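Local coordinates for serine Recombinase (Sulfolobus solfataricus, PDB 3LHF), which probably binds DNA and exchanges its strands during transposon movement, the chain here being the resolvase-like domain of the longer protein, at residues D[9-14]-D[102-107]; D[23-28]-D[94-99]; D[37-42]-D[46-51]. The protein carries 1 engineered substitution. All blocks are in the same frame, centred on the assembly; numbering follows the deposited sequence.

All three contacts belong to one parallel sheet and its helices. Contact 3 is the most central, its centre about 8 Å from that of the chain, with four of its eight touching residues buried; contact 1 follows at about 10 Å, and contact 2 lies farthest out, at about 14 Å. Contact 1 ties the end of strand 3-10 to helix 102-122 by a small polar cluster. Contact 2 is mainly apolar: helix 16-29 meets the loop after strand 92-95. Contact 3 seats the start of helix 49-58 against strand 35-40 through a carboxylate and a glycine. Contacts 1 and 3 share polar surroundings, since Arg9 reaches the backbone of Gly41; contact 2 stands apart, though Val23 touches Thr38.

Contact 1 (D[9-14]-D[102-107])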
# COMPACT_ATOMS: atom_id res chain seq x y z
N ARG D 9 -9.86 -5.47 12.63
CA ARG D 9 -10.58 -4.43 11.93
C ARG D 9 -11.76 -5.00 11.18
O ARG D 9 -11.72 -6.11 10.72
CB ARG D 9 -9.64 -3.76 10.94
CG ARG D 9 -10.23 -2.58 10.28
CD ARG D 9 -9.47 -2.25 9.05
NE ARG D 9 -9.22 -3.42 8.22
CZ ARG D 9 -10.00 -3.87 7.26
NH1 ARG D 9 -11.12 -3.26 6.96
NH2 ARG D 9 -9.66 -4.93 6.59
N VAL D 10 -12.82 -4.22 11.07
CA VAL D 10 -13.89 -4.51 10.16
C VAL D 10 -14.20 -3.23 9.46
O VAL D 10 -13.94 -2.17 9.97
CB VAL D 10 -15.16 -5.02 10.82
CG1 VAL D 10 -14.90 -6.26 11.60
CG2 VAL D 10 -15.80 -3.98 11.64
N SER D 11 -14.73 -3.35 8.26
CA SER D 11 -14.99 -2.22 7.39
C SER D 11 -16.03 -1.23 7.83
O SER D 11 -15.85 -0.06 7.66
CB SER D 11 -15.27 -2.69 5.99
OG SER D 11 -14.07 -2.74 5.29
N SER D 12 -17.12 -1.71 8.39
CA SER D 12 -18.30 -0.90 8.59
C SER D 12 -18.89 -1.04 9.99
O SER D 12 -18.63 -1.99 10.68
CB SER D 12 -19.33 -1.27 7.53
OG SER D 12 -20.64 -1.09 7.98
N SER D 13 -19.69 -0.07 10.38
CA SER D 13 -20.37 -0.07 11.66
C SER D 13 -21.42 -1.17 11.75
O SER D 13 -21.85 -1.53 12.82
CB SER D 13 -20.97 1.29 11.95
OG SER D 13 -22.17 1.48 11.27
N THR D 14 -21.77 -1.71 10.60
CA THR D 14 -22.72 -2.79 10.43
C THR D 14 -22.19 -4.14 10.86
O THR D 14 -22.94 -5.01 11.23
CB THR D 14 -23.08 -2.91 8.95
OG1 THR D 14 -21.88 -2.93 8.18
CG2 THR D 14 -23.87 -1.74 8.52
N GLU D 102 -14.33 -12.80 0.18
CA GLU D 102 -14.87 -12.18 -1.01
C GLU D 102 -15.56 -10.85 -0.88
O GLU D 102 -15.26 -9.95 -1.62
CB GLU D 102 -15.86 -13.12 -1.67
CG GLU D 102 -15.99 -12.94 -3.15
CD GLU D 102 -17.05 -13.83 -3.73
OE1 GLU D 102 -17.94 -13.32 -4.40
OE2 GLU D 102 -17.00 -15.03 -3.49
N GLU D 103 -16.50 -10.70 0.04
CA GLU D 103 -17.23 -9.45 0.10
C GLU D 103 -16.28 -8.31 0.40
O GLU D 103 -16.43 -7.23 -0.13
CB GLU D 103 -18.35 -9.51 1.12
N GLU D 104 -15.31 -8.56 1.24
CA GLU D 104 -14.33 -7.57 1.57
C GLU D 104 -13.48 -7.14 0.39
O GLU D 104 -13.14 -6.00 0.26
CB GLU D 104 -13.48 -8.06 2.73
CG GLU D 104 -12.71 -6.98 3.42
CD GLU D 104 -13.41 -6.40 4.62
OE1 GLU D 104 -14.41 -6.94 5.08
OE2 GLU D 104 -12.95 -5.37 5.10
N LEU D 105 -13.11 -8.07 -0.47
CA LEU D 105 -12.32 -7.74 -1.63
C LEU D 105 -13.04 -6.84 -2.59
O LEU D 105 -12.47 -5.92 -3.11
CB LEU D 105 -11.90 -9.01 -2.35
CG LEU D 105 -10.45 -9.23 -2.76
CD1 LEU D 105 -10.37 -10.10 -3.97
CD2 LEU D 105 -9.70 -7.97 -2.96
N VAL D 106 -14.31 -7.10 -2.84
CA VAL D 106 -15.09 -6.31 -3.77
C VAL D 106 -15.24 -4.88 -3.35
O VAL D 106 -15.15 -3.98 -4.15
CB VAL D 106 -16.48 -6.90 -3.99
CG1 VAL D 106 -17.18 -6.18 -5.12
CG2 VAL D 106 -16.38 -8.37 -4.28
N GLU D 107 -15.46 -4.69 -2.07
CA GLU D 107 -15.65 -3.39 -1.52
C GLU D 107 -14.41 -2.59 -1.77
O GLU D 107 -14.45 -1.44 -2.11
CB GLU D 107 -15.84 -3.55 -0.02
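Ser11 and Arg9 converge on a single oxygen of Glu104. Ser11 OG donates a hydrogen bond to Glu104 OE2 over 2.9 Å, arriving from above the carboxylate plane, about 43° out of it; this is the tight point of the contact. Arg9 NH1 adds a weak, long salt bridge to the same Glu104 OE2, at 3.4 Å, with the oxygen near the guanidinium plane and at its edge; the two flat groups are turned 64° against each other. Glu104 gets there by standing its CG anti to the backbone N (chi1 -163°) and bending at the next bond, which brings the carboxylate across to the strand end. A third partner, Arg73, forms a salt bridge with OE2 as well.

The Arg9 guanidinium is held mainly from outside, by the backbone oxygens of Arg73, Gly41 and Asp72. Its donor-rich group suits a place where several carbonyl oxygens and a carboxylate await donors, while the short serine hydroxyl fits close to the strand end. The loose part is the helix surface: CA atoms come no nearer than 7.9 Å, between Ser11 and Glu104, and beyond Ser11 the chain leaves for an exposed loop. The Tyr-Ala-Arg-Val-Ser sequence ending at Ser11 resembles the one carrying the nucleophilic serine in related resolvases. If Ser11 is its counterpart, the bond to Glu104 OE2 would be likely to steady the hydroxyl.

Contact 2 (D[23-28]-D[94-99])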
# COMPACT_ATOMS: atom_id res chain seq x y z
N VAL D 23 -12.47 -10.41 17.49
CA VAL D 23 -11.66 -10.32 18.66
C VAL D 23 -11.65 -11.60 19.49
O VAL D 23 -10.62 -12.09 19.88
CB VAL D 23 -12.08 -9.13 19.50
CG1 VAL D 23 -11.76 -9.35 20.93
CG2 VAL D 23 -11.43 -7.89 19.01
N LYS D 24 -12.82 -12.13 19.75
CA LYS D 24 -12.93 -13.35 20.50
C LYS D 24 -12.26 -14.48 19.77
O LYS D 24 -11.68 -15.35 20.36
CB LYS D 24 -14.38 -13.66 20.81
N TYR D 25 -12.36 -14.47 18.45
CA TYR D 25 -11.71 -15.47 17.64
C TYR D 25 -10.20 -15.44 17.76
O TYR D 25 -9.58 -16.45 17.89
CB TYR D 25 -12.11 -15.29 16.19
CG TYR D 25 -11.25 -16.06 15.26
CD1 TYR D 25 -10.26 -15.44 14.55
CD2 TYR D 25 -11.39 -17.41 15.13
CE1 TYR D 25 -9.47 -16.14 13.72
CE2 TYR D 25 -10.61 -18.11 14.31
CZ TYR D 25 -9.64 -17.48 13.61
OH TYR D 25 -8.86 -18.19 12.79
N LEU D 26 -9.62 -14.26 17.73
CA LEU D 26 -8.18 -14.14 17.87
C LEU D 26 -7.72 -14.64 19.23
O LEU D 26 -6.74 -15.33 19.33
CB LEU D 26 -7.76 -12.70 17.68
CG LEU D 26 -7.74 -12.19 16.25
CD1 LEU D 26 -7.93 -10.73 16.21
CD2 LEU D 26 -6.47 -12.58 15.58
N GLU D 27 -8.47 -14.29 20.26
CA GLU D 27 -8.15 -14.67 21.61
C GLU D 27 -8.18 -16.17 21.79
O GLU D 27 -7.38 -16.70 22.51
CB GLU D 27 -9.08 -13.97 22.59
CG GLU D 27 -8.98 -12.48 22.54
CD GLU D 27 -9.98 -11.79 23.42
OE1 GLU D 27 -10.90 -12.44 23.90
OE2 GLU D 27 -9.86 -10.59 23.63
N GLU D 28 -9.11 -16.85 21.15
CA GLU D 28 -9.18 -18.29 21.16
C GLU D 28 -8.00 -18.95 20.46
O GLU D 28 -7.52 -19.99 20.86
CB GLU D 28 -10.48 -18.77 20.54
N VAL D 94 1.86 -12.67 12.38
CA VAL D 94 1.22 -13.95 12.35
C VAL D 94 -0.19 -13.75 11.82
O VAL D 94 -0.90 -12.88 12.25
CB VAL D 94 1.23 -14.55 13.74
CG1 VAL D 94 0.44 -15.76 13.80
CG2 VAL D 94 2.61 -14.85 14.12
N VAL D 95 -0.55 -14.56 10.84
CA VAL D 95 -1.82 -14.47 10.16
C VAL D 95 -2.57 -15.77 10.32
O VAL D 95 -2.15 -16.77 9.82
CB VAL D 95 -1.60 -14.23 8.66
CG1 VAL D 95 -2.89 -14.30 7.93
CG2 VAL D 95 -0.95 -12.93 8.41
N ILE D 96 -3.68 -15.77 11.02
CA ILE D 96 -4.32 -17.02 11.34
C ILE D 96 -5.17 -17.62 10.23
O ILE D 96 -5.44 -18.77 10.25
CB ILE D 96 -5.02 -17.03 12.72
CG1 ILE D 96 -6.07 -15.95 12.85
CG2 ILE D 96 -4.03 -16.87 13.87
CD1 ILE D 96 -6.37 -15.66 14.28
N ASN D 97 -5.56 -16.84 9.24
CA ASN D 97 -6.24 -17.38 8.08
C ASN D 97 -5.65 -16.81 6.84
O ASN D 97 -5.80 -15.65 6.57
CB ASN D 97 -7.73 -17.12 8.12
CG ASN D 97 -8.40 -17.83 9.24
OD1 ASN D 97 -8.01 -18.89 9.63
ND2 ASN D 97 -9.41 -17.22 9.77
N GLN D 98 -4.95 -17.64 6.09
CA GLN D 98 -4.20 -17.18 4.96
C GLN D 98 -5.03 -17.06 3.68
O GLN D 98 -4.84 -17.80 2.75
CB GLN D 98 -3.04 -18.13 4.76
CG GLN D 98 -1.83 -17.51 4.18
CD GLN D 98 -0.96 -16.87 5.20
OE1 GLN D 98 -0.51 -17.50 6.14
NE2 GLN D 98 -0.70 -15.60 5.01
N GLU D 99 -5.93 -16.09 3.65
CA GLU D 99 -6.89 -15.91 2.58
C GLU D 99 -7.44 -14.48 2.45
O GLU D 99 -7.31 -13.68 3.34
CB GLU D 99 -8.06 -16.86 2.79
CG GLU D 99 -9.29 -16.55 2.01
CD GLU D 99 -10.43 -17.42 2.40
OE1 GLU D 99 -10.58 -17.67 3.59
OE2 GLU D 99 -11.18 -17.85 1.53
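Segment 23-28 of helix 16-29 passes the end of strand 92-95, where the strand gives way to a loop, and the backbones come nearest at Leu26 and Ile96, whose CA atoms are 8.1 Å apart. Just beyond, the loop folds into an inverse gamma turn centred on Gln98, with Glu99 N bonded to Asn97 O. The gap is filled by side chains. Tyr25 holds CG anti to its backbone N (chi1 166°), which sends the ring out from the helix toward Ile96. Ile96 CG1 lies 3.5 Å from Tyr25 CE1. Its end methyl, CD1, faces Leu26 CD2, though their exact spacing is doubtful. Tyr25 OH continues past the isoleucine and lies 3.6 Å from Asn97 CG. A branched aliphatic residue suits a spot between a ring and a leucine, and tyrosine offers a ring to pack on the isoleucine and puts its hydroxyl beside Asn97. An alanine in place of Tyr25 removes the ring, and Ile96 would probably be left without that neighbour, opening a gap between helix and loop. Leu26 also rests on Leu6 and Ala8 of strand 3-10, an arrangement typical of the alpha/beta resolvase fold: a helix covering one face of a parallel sheet, here reaching the loop at the end of strand 92-95.

Contact 3 (D[37-42]-D[46-51]); sequences ITDIGS and MKRKGF
Arg48 opens the contact in earnest, although Met46 before it already packs on Glu80 of the second subunit. Arg48 sits at the N-cap position, and its CB lies 3.2 Å from Asp39 OD1, the two side chains crossing at about a right angle. Bends at chi2 and chi3 carry the chain past the backbone of Ser42, where CD and NE each lie 3.5 Å from Ser42 O. Two of its nitrogens are bonded beyond the contact: NH2 to Leu74 O and NH1 to Asn45 O. Its charge is not paired directly with Asp39, since Arg48 NE stays 5.0 Å from Asp39 OD2.

Lys49 begins the helix and leads its amine away into an exposed position, as suits a long charged chain. Gly50 follows and carries the one clear hydrogen bond between the segments: Gly50 N donates a hydrogen bond to Asp39 OD1, 3.0 Å away, on the syn side and 17° out of the carboxylate plane. Any side chain at Gly50 would run into Asp39 OD2 and Thr38 O, so only the smallest residue fits against the strand. Ile37 CG2 also closes on this spot, 3.6 Å from Gly50 O. A carboxylate at the amino end of a helix is likely to be favoured by the helix dipole. Phe51 then turns its ring toward Arg48, whose NH1 stands 3.6 Å above the ring plane, over its centre.

Asp39 OD2 has a further bond from Tyr7 OH of strand 3-10, which ties the carboxylate to the next strand. Helix 49-58 thus lies on the sheet face that Ile37 and Asp39 address, while Thr38 turns to helix 16-29 on the opposite face, and Phe51 packs on Ile81 of the second subunit.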
# COMPACT_ATOMS: atom_id res chain seq x y z
N ILE D 37 -5.96 -4.33 19.81
CA ILE D 37 -6.21 -3.13 19.01
C ILE D 37 -7.17 -3.39 17.86
O ILE D 37 -6.99 -4.30 17.12
CB ILE D 37 -4.93 -2.53 18.44
CG1 ILE D 37 -3.99 -2.10 19.54
CG2 ILE D 37 -5.25 -1.35 17.57
CD1 ILE D 37 -2.72 -1.51 19.05
N THR D 38 -8.18 -2.55 17.75
CA THR D 38 -9.19 -2.70 16.75
C THR D 38 -9.45 -1.40 16.03
O THR D 38 -9.23 -0.34 16.55
CB THR D 38 -10.49 -3.17 17.36
OG1 THR D 38 -11.17 -2.07 17.93
CG2 THR D 38 -10.23 -4.15 18.42
N ASP D 39 -9.89 -1.49 14.79
CA ASP D 39 -10.18 -0.33 14.01
C ASP D 39 -11.49 -0.50 13.30
O ASP D 39 -11.90 -1.60 13.01
CB ASP D 39 -9.10 -0.12 12.98
CG ASP D 39 -8.07 0.87 13.42
OD1 ASP D 39 -8.42 2.01 13.61
OD2 ASP D 39 -6.91 0.50 13.56
N ILE D 40 -12.15 0.60 13.04
CA ILE D 40 -13.25 0.58 12.12
C ILE D 40 -12.87 1.48 10.97
O ILE D 40 -12.48 2.61 11.13
CB ILE D 40 -14.55 1.02 12.75
CG1 ILE D 40 -15.10 -0.11 13.59
CG2 ILE D 40 -15.55 1.30 11.71
CD1 ILE D 40 -15.23 0.22 14.98
N GLY D 41 -12.96 0.91 9.79
CA GLY D 41 -12.71 1.64 8.58
C GLY D 41 -12.20 0.61 7.65
O GLY D 41 -11.94 -0.48 8.05
N SER D 42 -12.05 0.98 6.39
CA SER D 42 -11.51 0.10 5.40
C SER D 42 -10.02 -0.08 5.57
O SER D 42 -9.36 0.78 6.10
CB SER D 42 -11.83 0.61 4.01
OG SER D 42 -11.07 -0.02 3.03
N MET D 46 -5.19 4.77 5.66
CA MET D 46 -3.87 4.84 6.24
C MET D 46 -3.91 5.65 7.50
O MET D 46 -2.94 5.82 8.17
CB MET D 46 -2.87 5.42 5.26
CG MET D 46 -2.41 4.47 4.16
SD MET D 46 -1.88 2.87 4.69
CE MET D 46 -3.40 2.05 4.95
N LYS D 47 -5.09 6.14 7.82
CA LYS D 47 -5.28 6.92 9.01
C LYS D 47 -6.11 6.23 10.09
O LYS D 47 -6.67 6.91 10.92
CB LYS D 47 -5.83 8.29 8.65
CG LYS D 47 -4.75 9.29 8.30
CD LYS D 47 -5.32 10.61 7.80
CE LYS D 47 -5.51 11.64 8.90
NZ LYS D 47 -4.43 12.64 8.97
N ARG D 48 -6.21 4.91 10.07
CA ARG D 48 -6.94 4.21 11.10
C ARG D 48 -6.17 4.46 12.35
O ARG D 48 -4.98 4.24 12.38
CB ARG D 48 -6.95 2.72 10.84
CG ARG D 48 -7.83 2.25 9.72
CD ARG D 48 -7.03 1.82 8.55
NE ARG D 48 -6.86 0.38 8.53
CZ ARG D 48 -5.87 -0.23 7.95
NH1 ARG D 48 -4.95 0.44 7.33
NH2 ARG D 48 -5.79 -1.53 7.99
N LYS D 49 -6.83 4.93 13.40
CA LYS D 49 -6.10 5.30 14.59
C LYS D 49 -5.40 4.10 15.18
O LYS D 49 -4.27 4.19 15.62
CB LYS D 49 -7.02 5.91 15.63
CG LYS D 49 -7.15 7.39 15.54
CD LYS D 49 -8.18 7.88 16.52
CE LYS D 49 -8.26 9.38 16.55
NZ LYS D 49 -9.61 9.83 16.14
N GLY D 50 -6.10 2.98 15.20
CA GLY D 50 -5.56 1.77 15.75
C GLY D 50 -4.36 1.32 14.96
O GLY D 50 -3.39 0.87 15.51
N PHE D 51 -4.46 1.42 13.66
CA PHE D 51 -3.38 1.00 12.82
C PHE D 51 -2.11 1.82 13.04
O PHE D 51 -1.05 1.28 13.22
CB PHE D 51 -3.86 1.12 11.38
CG PHE D 51 -2.85 0.74 10.39
CD1 PHE D 51 -2.60 -0.57 10.12
CD2 PHE D 51 -2.17 1.70 9.71
CE1 PHE D 51 -1.69 -0.90 9.23
CE2 PHE D 51 -1.26 1.36 8.82
CZ PHE D 51 -1.02 0.06 8.57